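Local coordinates for protein nicotinamide riboside transporter PnuC (Neisseria mucosa ATCC 25996, PDB 4QTN) that binds nicotinamide riboside as a homotrimer in the membrane and probably carries this form of vitamin B3 across the bacterial inner membrane, at residues Gly28-Val33 and Val45-Gly50; Gly50-Val55 and Tyr65-Ile70; Arg107-Leu112 and Glu120-Ala125. All blocks are in the same frame, centred on the assembly; numbering follows the deposited sequence.

How the interactions relate
Going along the chain from the N terminus, the three contacts follow in series, and none encloses or crosses another. Interaction 1 closes the turn between transmembrane helices 17-34 and 41-59. Interaction 2 does the same for helices 41-59 and 64-80, so the first two share helix 41-59 and meet at Gly50. They also touch where Gln30 NE2 packs on Ile51 CD1 and Thr49 OG1 on Ile70 CG2. Interaction 3 lies beyond helix 85-107 and closes the loop, probably cytoplasmic, that leads to helix 128-147; its nearest atoms are about 6 Å from interaction 2, without touching. Interaction 2 is the one that borders the bound nicotinamide riboside.

Interaction 1 (Gly28-Val33 and Val45-Gly50); sequences GIQAVV and VAAVTG
Gln30 reaches across a hairpin of consecutive transmembrane helices, 17-34 and 41-59, to Ala47 and Val48, and its side chain makes the contact between Gly28-Val33 and Val45-Gly50. CB starts 4.0 Å from Val48 CG2. CG lies between two methyls, 3.7 Å from Val48 CG2 and 3.6 Å from Ala47 CB; the bend at chi2 (42°) then sets the amide against Ala47. The Ala47 methyl lies over the flat face of the amide, with CB almost straight above Gln30 CD at 3.3 Å; OE1 and NE2 flank this point, 3.5 and 3.8 Å from Ala47 CB. No hydrogen bond joins the two segments, so the meeting is one of apolar methyls against the aliphatic part and the amide face of one glutamine. Pro209 of helix 208-234, together with Ser44 and Ile51 of helix 41-59, also packs on Gln30. Other faces of helix 17-34 serve the trimer: Ile29 and Val32 pack on Val166 and Thr142 of a second subunit. On helix 41-59, Val45 O accepts both Thr49 N and Thr49 OG1, the hydroxyl oxygen lying 2.8 Å from Val45 O and 39° above its carbonyl plane.

Interaction 2 (Gly50-Val55 and Tyr65-Ile70); sequences GILCVV and YLFGLI. With NNR (Nicotinamide riboside), chain I.
One turn before Cys53 meets Gly68, Gly50 O is gripped twice, by Val54 N at 3.2 Å and by the hydroxyl of Tyr217, a substrate-binding residue. Cys53 SG has neighbours on two sides, Gly68 CA at 3.5 Å and O2R, a ribose hydroxyl oxygen of nicotinamide riboside, at 3.6 Å. The thiol is anti to the Cys53 backbone N (chi1 -180°), a rotation that lays it alongside Gly68 at the margin of the pocket. Because Gly68 carries no side chain, its backbone comes up to Cys53 with only 5.2 Å between Cys53 CA and Gly68 CA. The two segments, on neighbouring transmembrane helices 41-59 and 64-80, run at 142° to each other with axes 8.0 Å apart, and the first is kinked here. On the side away from the ligand, Leu52 CB stands over one face of the Phe67 ring, 4.2 Å from the centroid and 16° off the ring normal, a CH-pi contact. Leu52 CD2 continues along the ring to CZ and CE1, while Phe67 CB packs against Cys53 CB, 4.2 Å away. Phe56 meets the same phenyl group, and a bound octyl glucoside touches Leu52. Val54 CG1 lies over a face of the nicotinamide ring, 3.5 Å from C3. Asn189 OD1 is hydrogen-bonded to the ligand. With no hydrogen bond between the segments, Cys53 and Val54 line the pocket, apparently by shape, while polar recognition probably falls to residues such as Asn189.

Interaction 3 (Arg107-Leu112 and Glu120-Ala125); sequences RKHMAL and EVKAKA
The loop, probably cytoplasmic, linking transmembrane helices 85-107 and 128-147 doubles back on itself here, with His109-Ala111 and Glu120-Lys122 running antiparallel, joined by two backbone hydrogen bonds without regular strands. Lys122 N donates to His109 O at 2.9 Å, almost head-on to the carbonyl (C=O...N angle 172°). At the other end Glu120 N donates to Ala111 O at 2.7 Å, tilted 19° from the carbonyl plane. His109 O additionally faces Val121 CA at 3.5 Å, in a CA-H...O contact. Selenomethionine Met110 starts out pointing away from the partner segment, but the bend at chi2 (-70°) brings its end back over Val121. SE rests 3.6 Å from Val121 CA, and CE touches Val121 CG2, also at 3.6 Å, the two side chains passing at a slant. Lys122 bends at chi3 and runs over the first segment, CG near the Ala111 methyl and CE 3.7 Å from Met110 O. Its NZ ends near the plane of the His109 imidazole, at the ring edge. Glu120 lays CG against Leu112 O at 3.7 Å and sends OE1 toward Arg234 in a long, weak ion pair. Backbone bonds of Val121 to Gly60, and of Lys124 to Arg177 and Arg179, tie this returning arm to other loops. Main-chain polar bonds therefore fix the fold-back, with the Met110 side chain, here selenomethionine, and Val121 packed beside them; with His109 ND1 donating to Met105 O, the lysine ammonium may somewhat disfavour a second proton on NE2.

Interaction 1 (Gly28-Val33 and Val45-Gly50)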
ATOM      1  N   GLY C  28      -1.383  -4.503 -20.152  1.00104.61           N
ATOM      2  CA  GLY C  28      -0.101  -4.048 -20.692  1.00105.01           C
ATOM      3  C   GLY C  28       1.117  -4.568 -19.936  1.00105.71           C
ATOM      4  O   GLY C  28       1.999  -5.184 -20.535  1.00110.41           O
ATOM      5  N   ILE C  29       1.175  -4.294 -18.628  1.00100.17           N
ATOM      6  CA  ILE C  29       2.297  -4.736 -17.785  1.00106.09           C
ATOM      7  C   ILE C  29       2.426  -6.252 -17.852  1.00109.34           C
ATOM      8  O   ILE C  29       3.528  -6.817 -17.748  1.00114.33           O
ATOM      9  CB  ILE C  29       2.105  -4.305 -16.305  1.00107.26           C
ATOM     10  CG1 ILE C  29       1.845  -2.799 -16.199  1.00109.03           C
ATOM     11  CG2 ILE C  29       3.306  -4.698 -15.453  1.00108.78           C
ATOM     12  CD1 ILE C  29       2.944  -1.932 -16.775  1.00114.65           C
ATOM     13  N   GLN C  30       1.292  -6.904 -18.045  1.00108.77           N
ATOM     14  CA  GLN C  30       1.240  -8.339 -18.161  1.00111.70           C
ATOM     15  C   GLN C  30       1.781  -8.779 -19.527  1.00112.54           C
ATOM     16  O   GLN C  30       2.557  -9.735 -19.612  1.00114.87           O
ATOM     17  CB  GLN C  30      -0.202  -8.831 -17.946  1.00111.78           C
ATOM     18  CG  GLN C  30      -0.320 -10.166 -17.228  1.00114.31           C
ATOM     19  CD  GLN C  30       0.645 -10.298 -16.063  1.00116.04           C
ATOM     20  OE1 GLN C  30       1.556 -11.130 -16.096  1.00122.86           O
ATOM     21  NE2 GLN C  30       0.450  -9.479 -15.023  1.00109.25           N
ATOM     22  N   ALA C  31       1.391  -8.052 -20.582  1.00110.23           N
ATOM     23  CA  ALA C  31       1.902  -8.300 -21.941  1.00112.69           C
ATOM     24  C   ALA C  31       3.384  -8.056 -21.991  1.00118.00           C
ATOM     25  O   ALA C  31       4.139  -8.871 -22.523  1.00125.14           O
ATOM     26  CB  ALA C  31       1.197  -7.415 -22.954  1.00107.11           C
ATOM     27  N   VAL C  32       3.807  -6.929 -21.425  1.00116.98           N
ATOM     28  CA  VAL C  32       5.211  -6.550 -21.435  1.00117.96           C
ATOM     29  C   VAL C  32       6.092  -7.531 -20.631  1.00123.02           C
ATOM     30  O   VAL C  32       7.197  -7.848 -21.060  1.00132.21           O
ATOM     31  CB  VAL C  32       5.409  -5.081 -21.002  1.00112.67           C
ATOM     32  CG1 VAL C  32       6.873  -4.787 -20.721  1.00115.55           C
ATOM     33  CG2 VAL C  32       4.876  -4.148 -22.078  1.00108.66           C
ATOM     34  N   VAL C  33       5.581  -8.056 -19.507  1.00119.43           N
ATOM     35  CA  VAL C  33       6.326  -9.098 -18.746  1.00121.95           C
ATOM     36  C   VAL C  33       6.527 -10.410 -19.528  1.00125.65           C
ATOM     37  O   VAL C  33       7.549 -11.084 -19.375  1.00127.74           O
ATOM     38  CB  VAL C  33       5.718  -9.368 -17.345  1.00118.62           C
ATOM     39  CG1 VAL C  33       5.400 -10.847 -17.157  1.00119.64           C
ATOM     40  CG2 VAL C  33       6.661  -8.882 -16.255  1.00120.09           C
ATOM     41  N   VAL C  45      -0.877 -16.294 -19.214  1.00133.26           N
ATOM     42  CA  VAL C  45      -2.313 -16.499 -19.482  1.00129.10           C
ATOM     43  C   VAL C  45      -3.082 -16.481 -18.155  1.00127.56           C
ATOM     44  O   VAL C  45      -4.144 -15.877 -18.053  1.00128.46           O
ATOM     45  CB  VAL C  45      -2.598 -17.831 -20.229  1.00126.63           C
ATOM     46  CG1 VAL C  45      -4.076 -18.134 -20.224  1.00124.55           C
ATOM     47  CG2 VAL C  45      -2.115 -17.752 -21.653  1.00130.63           C
ATOM     48  N   ALA C  46      -2.515 -17.124 -17.136  1.00123.29           N
ATOM     49  CA  ALA C  46      -3.161 -17.211 -15.836  1.00113.23           C
ATOM     50  C   ALA C  46      -3.347 -15.835 -15.202  1.00107.07           C
ATOM     51  O   ALA C  46      -4.271 -15.634 -14.434  1.00108.41           O
ATOM     52  CB  ALA C  46      -2.393 -18.145 -14.902  1.00110.33           C
ATOM     53  N   ALA C  47      -2.485 -14.884 -15.544  1.00101.98           N
ATOM     54  CA  ALA C  47      -2.652 -13.524 -15.049  1.00 96.77           C
ATOM     55  C   ALA C  47      -3.694 -12.764 -15.846  1.00 95.22           C
ATOM     56  O   ALA C  47      -4.695 -12.340 -15.299  1.00 95.01           O
ATOM     57  CB  ALA C  47      -1.338 -12.789 -15.049  1.00101.23           C
ATOM     58  N   VAL C  48      -3.479 -12.644 -17.153  1.00 98.65           N
ATOM     59  CA  VAL C  48      -4.439 -11.961 -18.040  1.00103.72           C
ATOM     60  C   VAL C  48      -5.909 -12.389 -17.826  1.00108.69           C
ATOM     61  O   VAL C  48      -6.779 -11.540 -17.612  1.00109.58           O
ATOM     62  CB  VAL C  48      -4.048 -12.091 -19.524  1.00104.05           C
ATOM     63  CG1 VAL C  48      -5.183 -11.626 -20.427  1.00102.45           C
ATOM     64  CG2 VAL C  48      -2.804 -11.281 -19.789  1.00105.80           C
ATOM     65  N   THR C  49      -6.181 -13.694 -17.909  1.00113.21           N
ATOM     66  CA  THR C  49      -7.441 -14.240 -17.395  1.00109.64           C
ATOM     67  C   THR C  49      -7.251 -14.358 -15.914  1.00108.27           C
ATOM     68  O   THR C  49      -6.524 -15.211 -15.463  1.00116.71           O
ATOM     69  CB  THR C  49      -7.772 -15.649 -17.975  1.00110.70           C
ATOM     70  OG1 THR C  49      -6.800 -16.606 -17.536  1.00110.74           O
ATOM     71  CG2 THR C  49      -7.798 -15.627 -19.498  1.00115.65           C
ATOM     72  N   GLY C  50      -7.845 -13.464 -15.158  1.00104.37           N
ATOM     73  CA  GLY C  50      -7.606 -13.440 -13.739  1.00101.40           C
ATOM     74  C   GLY C  50      -7.553 -12.036 -13.284  1.00 99.09           C
ATOM     75  O   GLY C  50      -8.199 -11.669 -12.313  1.00103.74           O
TER

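Interaction 2 (Gly50-Val55 and Tyr65-Ile70)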
ATOM      1  N   GLY C  50      -7.845 -13.464 -15.158  1.00104.37           N
ATOM      2  CA  GLY C  50      -7.606 -13.440 -13.739  1.00101.40           C
ATOM      3  C   GLY C  50      -7.553 -12.036 -13.284  1.00 99.09           C
ATOM      4  O   GLY C  50      -8.199 -11.669 -12.313  1.00103.74           O
ATOM      5  N   ILE C  51      -6.800 -11.223 -14.009  1.00100.69           N
ATOM      6  CA  ILE C  51      -6.932  -9.779 -13.885  1.00104.35           C
ATOM      7  C   ILE C  51      -8.300  -9.377 -14.406  1.00106.69           C
ATOM      8  O   ILE C  51      -9.035  -8.660 -13.733  1.00110.49           O
ATOM      9  CB  ILE C  51      -5.810  -9.023 -14.620  1.00102.28           C
ATOM     10  CG1 ILE C  51      -4.562  -8.971 -13.744  1.00103.94           C
ATOM     11  CG2 ILE C  51      -6.243  -7.609 -14.939  1.00105.11           C
ATOM     12  CD1 ILE C  51      -3.271  -8.807 -14.517  1.00109.69           C
ATOM     13  N   LEU C  52      -8.677  -9.916 -15.565  1.00108.14           N
ATOM     14  CA  LEU C  52     -10.032  -9.757 -16.056  1.00105.92           C
ATOM     15  C   LEU C  52     -11.091 -10.337 -15.101  1.00109.95           C
ATOM     16  O   LEU C  52     -12.126  -9.705 -14.877  1.00103.92           O
ATOM     17  CB  LEU C  52     -10.189 -10.305 -17.479  1.00106.00           C
ATOM     18  CG  LEU C  52      -9.761  -9.283 -18.538  1.00106.95           C
ATOM     19  CD1 LEU C  52      -8.424  -9.665 -19.141  1.00108.22           C
ATOM     20  CD2 LEU C  52     -10.812  -9.096 -19.621  1.00103.97           C
ATOM     21  N   CYS C  53     -10.822 -11.511 -14.508  1.00112.16           N
ATOM     22  CA  CYS C  53     -11.792 -12.092 -13.576  1.00105.37           C
ATOM     23  C   CYS C  53     -12.142 -11.098 -12.480  1.00102.47           C
ATOM     24  O   CYS C  53     -13.287 -10.674 -12.371  1.00110.82           O
ATOM     25  CB  CYS C  53     -11.309 -13.396 -12.971  1.00105.10           C
ATOM     26  SG  CYS C  53     -12.510 -14.136 -11.814  1.00117.95           S
ATOM     27  N   VAL C  54     -11.149 -10.693 -11.703  1.00 95.40           N
ATOM     28  CA  VAL C  54     -11.399  -9.835 -10.542  1.00 90.25           C
ATOM     29  C   VAL C  54     -11.849  -8.405 -10.883  1.00 88.61           C
ATOM     30  O   VAL C  54     -12.637  -7.813 -10.155  1.00 89.29           O
ATOM     31  CB  VAL C  54     -10.204  -9.790  -9.593  1.00 86.22           C
ATOM     32  CG1 VAL C  54      -9.892 -11.200  -9.083  1.00 83.72           C
ATOM     33  CG2 VAL C  54      -9.003  -9.160 -10.291  1.00 81.32           C
ATOM     34  N   VAL C  55     -11.373  -7.856 -11.985  1.00 85.09           N
ATOM     35  CA  VAL C  55     -11.846  -6.534 -12.389  1.00 83.23           C
ATOM     36  C   VAL C  55     -13.353  -6.596 -12.696  1.00 87.10           C
ATOM     37  O   VAL C  55     -14.111  -5.714 -12.301  1.00 87.03           O
ATOM     38  CB  VAL C  55     -11.004  -5.948 -13.560  1.00 82.05           C
ATOM     39  CG1 VAL C  55     -11.785  -4.913 -14.363  1.00 78.05           C
ATOM     40  CG2 VAL C  55      -9.710  -5.353 -13.021  1.00 77.89           C
ATOM     41  N   TYR C  65     -17.184 -15.083 -14.430  1.00109.58           N
ATOM     42  CA  TYR C  65     -17.091 -16.499 -14.067  1.00116.02           C
ATOM     43  C   TYR C  65     -16.407 -17.371 -15.114  1.00120.17           C
ATOM     44  O   TYR C  65     -15.667 -18.301 -14.766  1.00124.84           O
ATOM     45  CB  TYR C  65     -18.456 -17.064 -13.711  1.00117.56           C
ATOM     46  CG  TYR C  65     -18.965 -16.594 -12.372  1.00115.63           C
ATOM     47  CD1 TYR C  65     -18.305 -16.936 -11.198  1.00111.56           C
ATOM     48  CD2 TYR C  65     -20.107 -15.809 -12.283  1.00114.67           C
ATOM     49  CE1 TYR C  65     -18.770 -16.507  -9.974  1.00113.92           C
ATOM     50  CE2 TYR C  65     -20.583 -15.381 -11.063  1.00113.83           C
ATOM     51  CZ  TYR C  65     -19.915 -15.731  -9.911  1.00115.79           C
ATOM     52  OH  TYR C  65     -20.385 -15.292  -8.688  1.00120.17           O
ATOM     53  N   LEU C  66     -16.652 -17.078 -16.388  1.00118.18           N
ATOM     54  CA  LEU C  66     -15.968 -17.781 -17.453  1.00123.69           C
ATOM     55  C   LEU C  66     -14.452 -17.572 -17.369  1.00125.75           C
ATOM     56  O   LEU C  66     -13.680 -18.538 -17.389  1.00132.58           O
ATOM     57  CB  LEU C  66     -16.489 -17.347 -18.811  1.00126.99           C
ATOM     58  CG  LEU C  66     -15.652 -17.862 -19.984  1.00133.42           C
ATOM     59  CD1 LEU C  66     -15.489 -19.381 -19.928  1.00131.66           C
ATOM     60  CD2 LEU C  66     -16.255 -17.421 -21.311  1.00136.76           C
ATOM     61  N   PHE C  67     -14.034 -16.310 -17.276  1.00121.49           N
ATOM     62  CA  PHE C  67     -12.625 -15.972 -17.047  1.00119.56           C
ATOM     63  C   PHE C  67     -12.066 -16.680 -15.825  1.00117.15           C
ATOM     64  O   PHE C  67     -11.003 -17.288 -15.891  1.00122.16           O
ATOM     65  CB  PHE C  67     -12.439 -14.459 -16.897  1.00115.28           C
ATOM     66  CG  PHE C  67     -12.677 -13.696 -18.161  1.00118.79           C
ATOM     67  CD1 PHE C  67     -11.733 -13.699 -19.183  1.00121.97           C
ATOM     68  CD2 PHE C  67     -13.853 -12.981 -18.342  1.00120.49           C
ATOM     69  CE1 PHE C  67     -11.959 -13.001 -20.357  1.00122.57           C
ATOM     70  CE2 PHE C  67     -14.089 -12.280 -19.517  1.00121.36           C
ATOM     71  CZ  PHE C  67     -13.141 -12.291 -20.526  1.00124.24           C
ATOM     72  N   GLY C  68     -12.790 -16.602 -14.715  1.00111.84           N
ATOM     73  CA  GLY C  68     -12.354 -17.219 -13.470  1.00110.20           C
ATOM     74  C   GLY C  68     -12.051 -18.688 -13.646  1.00115.17           C
ATOM     75  O   GLY C  68     -11.024 -19.188 -13.155  1.00116.17           O
ATOM     76  N   LEU C  69     -12.931 -19.376 -14.376  1.00116.47           N
ATOM     77  CA  LEU C  69     -12.804 -20.814 -14.611  1.00121.34           C
ATOM     78  C   LEU C  69     -11.450 -21.173 -15.217  1.00123.02           C
ATOM     79  O   LEU C  69     -10.766 -22.064 -14.715  1.00124.97           O
ATOM     80  CB  LEU C  69     -13.956 -21.327 -15.499  1.00125.42           C
ATOM     81  CG  LEU C  69     -14.226 -22.842 -15.581  1.00127.52           C
ATOM     82  CD1 LEU C  69     -13.358 -23.507 -16.645  1.00130.68           C
ATOM     83  CD2 LEU C  69     -14.038 -23.507 -14.227  1.00127.86           C
ATOM     84  N   ILE C  70     -11.074 -20.473 -16.294  1.00113.42           N
ATOM     85  CA  ILE C  70      -9.748 -20.631 -16.918  1.00110.78           C
ATOM     86  C   ILE C  70      -8.663 -20.308 -15.911  1.00105.25           C
ATOM     87  O   ILE C  70      -7.787 -21.143 -15.617  1.00106.95           O
ATOM     88  CB  ILE C  70      -9.570 -19.681 -18.125  1.00106.36           C
ATOM     89  CG1 ILE C  70     -10.491 -20.089 -19.274  1.00114.53           C
ATOM     90  CG2 ILE C  70      -8.122 -19.667 -18.583  1.00103.68           C
ATOM     91  CD1 ILE C  70     -10.768 -18.971 -20.260  1.00116.99           C
TER
HETATM   92  O2R NNR I 301     -13.911 -15.327  -8.680  1.00105.58           O
HETATM   93  C2R NNR I 301     -12.492 -15.053  -8.171  1.00103.59           C
HETATM   94  C3R NNR I 301     -11.586 -16.251  -8.479  1.00104.16           C
HETATM   95  O3R NNR I 301     -12.335 -17.382  -8.517  1.00125.38           O
HETATM   96  C4R NNR I 301     -10.627 -16.333  -7.310  1.00105.77           C
HETATM   97  C5R NNR I 301      -9.266 -15.570  -7.591  1.00111.39           C
HETATM   98  O5R NNR I 301      -8.568 -15.373  -6.316  1.00117.91           O
HETATM   99  O4R NNR I 301     -11.258 -15.794  -6.305  1.00103.24           O
HETATM  100  C1R NNR I 301     -12.461 -14.897  -6.882  1.00 99.60           C
HETATM  101  N1  NNR I 301     -12.258 -13.485  -6.502  1.00 99.32           N
HETATM  102  C2  NNR I 301     -11.012 -13.031  -6.045  1.00 83.42           C
HETATM  103  C6  NNR I 301     -13.301 -12.594  -6.601  1.00 95.62           C
HETATM  104  C5  NNR I 301     -13.101 -11.237  -6.251  1.00 95.41           C
HETATM  105  C4  NNR I 301     -11.878 -10.804  -5.787  1.00 77.23           C
HETATM  106  C3  NNR I 301     -10.834 -11.674  -5.695  1.00 77.25           C
HETATM  107  C7  NNR I 301      -9.490 -11.148  -5.221  1.00 88.53           C
HETATM  108  O7  NNR I 301      -8.688 -11.882  -4.723  1.00 99.16           O
HETATM  109  N7  NNR I 301      -9.176  -9.755  -5.386  1.00102.10           N

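Interaction 3 (Arg107-Leu112 and Glu120-Ala125)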
ATOM      1  N   ARG C 107     -26.579 -15.282 -11.656  1.00115.22           N
ATOM      2  CA  ARG C 107     -27.500 -15.227 -12.815  1.00116.53           C
ATOM      3  C   ARG C 107     -28.909 -14.804 -12.445  1.00114.54           C
ATOM      4  O   ARG C 107     -29.567 -14.098 -13.199  1.00121.00           O
ATOM      5  CB  ARG C 107     -27.544 -16.578 -13.539  1.00128.75           C
ATOM      6  CG  ARG C 107     -28.188 -16.524 -14.928  1.00136.19           C
ATOM      7  CD  ARG C 107     -28.250 -17.903 -15.570  1.00147.34           C
ATOM      8  NE  ARG C 107     -28.790 -18.897 -14.649  1.00154.58           N
ATOM      9  CZ  ARG C 107     -28.761 -20.208 -14.854  1.00164.24           C
ATOM     10  NH1 ARG C 107     -29.274 -21.031 -13.948  1.00166.08           N
ATOM     11  NH2 ARG C 107     -28.218 -20.699 -15.960  1.00174.51           N
ATOM     12  N   LYS C 108     -29.369 -15.245 -11.282  1.00112.64           N
ATOM     13  CA  LYS C 108     -30.719 -14.944 -10.819  1.00111.97           C
ATOM     14  C   LYS C 108     -30.913 -13.502 -10.342  1.00107.36           C
ATOM     15  O   LYS C 108     -32.028 -13.063 -10.187  1.00106.56           O
ATOM     16  CB  LYS C 108     -31.135 -15.924  -9.711  1.00116.98           C
ATOM     17  CG  LYS C 108     -32.306 -16.832 -10.068  1.00124.47           C
ATOM     18  CD  LYS C 108     -32.191 -18.177  -9.381  1.00128.70           C
ATOM     19  CE  LYS C 108     -31.516 -18.053  -8.026  1.00128.57           C
ATOM     20  NZ  LYS C 108     -31.244 -19.386  -7.408  1.00138.96           N
ATOM     21  N   HIS C 109     -29.823 -12.774 -10.110  1.00111.26           N
ATOM     22  CA  HIS C 109     -29.908 -11.491  -9.386  1.00118.39           C
ATOM     23  C   HIS C 109     -29.207 -10.325 -10.079  1.00117.85           C
ATOM     24  O   HIS C 109     -28.449  -9.580  -9.452  1.00116.74           O
ATOM     25  CB  HIS C 109     -29.418 -11.649  -7.939  1.00119.32           C
ATOM     26  CG  HIS C 109     -30.321 -12.484  -7.091  1.00128.18           C
ATOM     27  ND1 HIS C 109     -30.150 -13.844  -6.938  1.00132.24           N
ATOM     28  CD2 HIS C 109     -31.435 -12.164  -6.393  1.00134.20           C
ATOM     29  CE1 HIS C 109     -31.108 -14.322  -6.164  1.00137.77           C
ATOM     30  NE2 HIS C 109     -31.901 -13.324  -5.821  1.00143.32           N
HETATM   31  N   MSE C 110     -29.514 -10.140 -11.359  1.00116.86           N
HETATM   32  CA  MSE C 110     -28.864  -9.120 -12.171  1.00110.47           C
HETATM   33  C   MSE C 110     -29.754  -7.900 -12.304  1.00110.47           C
HETATM   34  O   MSE C 110     -30.827  -7.849 -11.714  1.00123.36           O
HETATM   35  CB  MSE C 110     -28.557  -9.789 -13.494  1.00112.06           C
HETATM   36  CG  MSE C 110     -27.584 -10.948 -13.240  1.00119.03           C
HETATM   37 SE   MSE C 110     -25.826 -10.192 -12.742  1.00118.98          SE
HETATM   38  CE  MSE C 110     -24.930 -11.762 -11.993  1.00119.46           C
ATOM     39  N   ALA C 111     -29.296  -6.896 -13.056  1.00107.78           N
ATOM     40  CA  ALA C 111     -30.007  -5.592 -13.183  1.00106.79           C
ATOM     41  C   ALA C 111     -29.210  -4.621 -14.066  1.00101.37           C
ATOM     42  O   ALA C 111     -28.040  -4.860 -14.349  1.00101.27           O
ATOM     43  CB  ALA C 111     -30.267  -4.974 -11.806  1.00108.83           C
ATOM     44  N   LEU C 112     -29.827  -3.505 -14.448  1.00 98.69           N
ATOM     45  CA  LEU C 112     -29.283  -2.663 -15.525  1.00100.64           C
ATOM     46  C   LEU C 112     -28.063  -1.760 -15.179  1.00105.57           C
ATOM     47  O   LEU C 112     -26.951  -1.998 -15.674  1.00104.18           O
ATOM     48  CB  LEU C 112     -30.389  -1.874 -16.226  1.00101.87           C
ATOM     49  CG  LEU C 112     -30.616  -2.234 -17.705  1.00101.59           C
ATOM     50  CD1 LEU C 112     -30.195  -3.671 -18.049  1.00 97.20           C
ATOM     51  CD2 LEU C 112     -32.051  -1.955 -18.119  1.00102.65           C
ATOM     52  N   GLU C 120     -25.393  -5.248 -14.029  1.00105.59           N
ATOM     53  CA  GLU C 120     -24.645  -5.422 -12.754  1.00107.52           C
ATOM     54  C   GLU C 120     -25.454  -6.220 -11.742  1.00106.90           C
ATOM     55  O   GLU C 120     -26.650  -5.979 -11.573  1.00111.50           O
ATOM     56  CB  GLU C 120     -24.224  -4.064 -12.128  1.00110.46           C
ATOM     57  CG  GLU C 120     -24.926  -2.831 -12.701  1.00121.82           C
ATOM     58  CD  GLU C 120     -25.195  -1.728 -11.665  1.00129.89           C
ATOM     59  OE1 GLU C 120     -25.989  -1.968 -10.739  1.00136.47           O
ATOM     60  OE2 GLU C 120     -24.660  -0.597 -11.817  1.00130.28           O
ATOM     61  N   VAL C 121     -24.784  -7.162 -11.069  1.00103.24           N
ATOM     62  CA  VAL C 121     -25.362  -7.947  -9.952  1.00 99.87           C
ATOM     63  C   VAL C 121     -25.870  -7.038  -8.829  1.00103.29           C
ATOM     64  O   VAL C 121     -25.375  -5.914  -8.655  1.00105.75           O
ATOM     65  CB  VAL C 121     -24.321  -8.951  -9.376  1.00 96.36           C
ATOM     66  CG1 VAL C 121     -23.406  -8.272  -8.366  1.00 88.83           C
ATOM     67  CG2 VAL C 121     -25.004 -10.161  -8.765  1.00 97.54           C
ATOM     68  N   LYS C 122     -26.872  -7.515  -8.088  1.00105.35           N
ATOM     69  CA  LYS C 122     -27.457  -6.737  -7.006  1.00103.89           C
ATOM     70  C   LYS C 122     -26.695  -6.997  -5.721  1.00 97.16           C
ATOM     71  O   LYS C 122     -26.681  -8.093  -5.225  1.00 94.61           O
ATOM     72  CB  LYS C 122     -28.951  -7.056  -6.850  1.00108.55           C
ATOM     73  CG  LYS C 122     -29.842  -6.387  -7.907  1.00115.92           C
ATOM     74  CD  LYS C 122     -31.337  -6.629  -7.660  1.00125.11           C
ATOM     75  CE  LYS C 122     -31.789  -8.004  -8.157  1.00129.35           C
ATOM     76  NZ  LYS C 122     -33.126  -8.411  -7.622  1.00135.03           N
ATOM     77  N   ALA C 123     -26.010  -5.979  -5.226  1.00 97.09           N
ATOM     78  CA  ALA C 123     -25.082  -6.153  -4.115  1.00 97.19           C
ATOM     79  C   ALA C 123     -25.785  -5.936  -2.786  1.00 93.65           C
ATOM     80  O   ALA C 123     -26.619  -5.052  -2.673  1.00 99.30           O
ATOM     81  CB  ALA C 123     -23.907  -5.198  -4.260  1.00 98.55           C
ATOM     82  N   LYS C 124     -25.457  -6.765  -1.793  1.00 89.05           N
ATOM     83  CA  LYS C 124     -26.075  -6.683  -0.459  1.00 93.47           C
ATOM     84  C   LYS C 124     -25.026  -6.349   0.597  1.00 92.91           C
ATOM     85  O   LYS C 124     -23.836  -6.570   0.385  1.00 86.22           O
ATOM     86  CB  LYS C 124     -26.792  -8.002  -0.092  1.00 90.46           C
ATOM     87  CG  LYS C 124     -27.890  -8.407  -1.058  1.00 93.47           C
ATOM     88  CD  LYS C 124     -28.727  -9.569  -0.536  1.00103.30           C
ATOM     89  CE  LYS C 124     -27.940 -10.879  -0.509  1.00101.83           C
ATOM     90  NZ  LYS C 124     -28.834 -12.058  -0.323  1.00102.17           N
ATOM     91  N   ALA C 125     -25.483  -5.831   1.741  1.00 97.12           N
ATOM     92  CA  ALA C 125     -24.593  -5.445   2.837  1.00 94.56           C
ATOM     93  C   ALA C 125     -24.967  -6.153   4.129  1.00 95.16           C
ATOM     94  O   ALA C 125     -26.053  -5.940   4.656  1.00100.03           O
ATOM     95  CB  ALA C 125     -24.629  -3.939   3.041  1.00 93.92           C
TER